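Local coordinates for protein phosphoribosyl-glycinamide (GAR) synthetase (Cryptococcus neoformans var. grubii serotype A, PDB 7LVO) that ligates glycine to 5-phosphoribosylamine at the expense of ATP, the second step of de novo purine synthesis, as the GAR synthetase half of a bifunctional enzyme, at residues V382-S385 against E386-G390. Sequence-based numbering, arbitrary orientation.
Sequences VLAS and EGYPG
Y388 N donates to S385 O across 3.1 Å, with an N-H...O angle of 151°, and this bond closes a type II beta turn directly after strand 377-384. The donor stands 33° out of the carbonyl plane of S385. CB of Y388 also lies 3.4 Å from S385 O. G387 occupies the third position of the turn, where its positive phi (107°) would jam a CB against the preceding carbonyl oxygen, which is why glycine suits it. E386, at the second position, starts away from 382-385 at its CB and is extended beyond CG, fitting for a carboxylate on an exposed corner.

One apolar touch joins strand end and loop: A384 CB meets Y388 CD2 at 3.9 Å, approaching the ring obliquely. With CG anti to the backbone N (chi1 180°), the CD2 side of the ring comes near the small methyl of A384, while the hydroxyl end leads away from 382-385. P389 follows through a cis peptide bond, and its CB sits 4.3 Å above the centre of the tyrosine ring, the proline-on-aromatic packing that a cis Tyr-Pro step readily allows. Beyond it, G390 N bonds back to G387 O, continuing the curl of the loop.

Farther out, the hydroxyl of Y388 hydrogen-bonds to G274 N, and the buried OG of S385 to G425 O. Strand 377-384 itself, in the C domain of GAR synthetase and away from the predicted ATP and magnesium sites, runs between 277-280 and 427-435 in an antiparallel sheet; the hydroxyls of S385 and Y388 reach the loops before 427-435 and 277-280. Backbone hydrogen bonding thus shapes the reversal, while the serine and tyrosine hydroxyls fasten it to the sheet's surroundings and gain partners where the chain leaves the buried strand.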
loop_
_atom_site.group_PDB
_atom_site.type_symbol
_atom_site.label_atom_id
_atom_site.label_comp_id
_atom_site.label_asym_id
_atom_site.label_seq_id
_atom_site.Cartn_x
_atom_site.Cartn_y
_atom_site.Cartn_z
ATOM N N VAL A 382 -9.836 -10.767 2.625
ATOM C CA VAL A 382 -10.260 -10.321 1.306
ATOM C C VAL A 382 -11.158 -11.375 0.672
ATOM O O VAL A 382 -10.875 -12.579 0.727
ATOM C CB VAL A 382 -9.038 -10.025 0.411
ATOM C CG1 VAL A 382 -9.479 -9.768 -1.026
ATOM C CG2 VAL A 382 -8.250 -8.835 0.949
ATOM N N LEU A 383 -12.247 -10.914 0.067
ATOM C CA LEU A 383 -13.086 -11.727 -0.802
ATOM C C LEU A 383 -12.804 -11.327 -2.246
ATOM O O LEU A 383 -12.932 -10.151 -2.604
ATOM C CB LEU A 383 -14.560 -11.539 -0.466
ATOM C CG LEU A 383 -15.196 -12.623 0.406
ATOM C CD1 LEU A 383 -14.480 -12.764 1.733
ATOM C CD2 LEU A 383 -16.674 -12.316 0.631
ATOM N N ALA A 384 -12.408 -12.298 -3.065
ATOM C CA ALA A 384 -11.999 -12.043 -4.437
ATOM C C ALA A 384 -12.962 -12.715 -5.413
ATOM O O ALA A 384 -13.812 -13.519 -5.033
ATOM C CB ALA A 384 -10.565 -12.532 -4.679
ATOM N N SER A 385 -12.800 -12.374 -6.686
ATOM C CA SER A 385 -13.633 -12.908 -7.753
ATOM C C SER A 385 -13.077 -14.230 -8.268
ATOM O O SER A 385 -11.873 -14.482 -8.224
ATOM C CB SER A 385 -13.730 -11.907 -8.908
ATOM O OG SER A 385 -14.335 -10.689 -8.495
ATOM N N GLU A 386 -13.979 -15.071 -8.776
ATOM C CA GLU A 386 -13.593 -16.366 -9.321
ATOM C C GLU A 386 -12.530 -16.199 -10.400
ATOM O O GLU A 386 -12.750 -15.506 -11.398
ATOM C CB GLU A 386 -14.824 -17.072 -9.889
ATOM C CG GLU A 386 -14.550 -18.447 -10.466
ATOM C CD GLU A 386 -15.809 -19.112 -11.007
ATOM O OE1 GLU A 386 -16.911 -18.558 -10.807
ATOM O OE2 GLU A 386 -15.691 -20.187 -11.629
ATOM N N GLY A 387 -11.377 -16.844 -10.200
ATOM C CA GLY A 387 -10.283 -16.837 -11.151
ATOM C C GLY A 387 -9.101 -15.992 -10.721
ATOM O O GLY A 387 -7.962 -16.300 -11.097
ATOM N N TYR A 388 -9.347 -14.931 -9.960
ATOM C CA TYR A 388 -8.266 -14.082 -9.472
ATOM C C TYR A 388 -7.208 -14.937 -8.774
ATOM O O TYR A 388 -7.555 -15.870 -8.042
ATOM C CB TYR A 388 -8.836 -13.031 -8.512
ATOM C CG TYR A 388 -7.819 -12.081 -7.928
ATOM C CD1 TYR A 388 -7.440 -10.936 -8.610
ATOM C CD2 TYR A 388 -7.248 -12.324 -6.688
ATOM C CE1 TYR A 388 -6.507 -10.063 -8.079
ATOM C CE2 TYR A 388 -6.322 -11.456 -6.149
ATOM C CZ TYR A 388 -5.951 -10.330 -6.847
ATOM O OH TYR A 388 -5.026 -9.460 -6.304
ATOM N N PRO A 389 -5.908 -14.651 -8.966
ATOM C CA PRO A 389 -5.304 -13.553 -9.732
ATOM C C PRO A 389 -5.345 -13.727 -11.247
ATOM O O PRO A 389 -4.772 -12.908 -11.966
ATOM C CB PRO A 389 -3.843 -13.555 -9.244
ATOM C CG PRO A 389 -3.586 -14.979 -8.893
ATOM C CD PRO A 389 -4.887 -15.507 -8.332
ATOM N N GLY A 390 -6.014 -14.771 -11.720
ATOM C CA GLY A 390 -6.190 -14.982 -13.140
ATOM C C GLY A 390 -7.332 -14.150 -13.687
ATOM O O GLY A 390 -7.757 -13.157 -13.092
#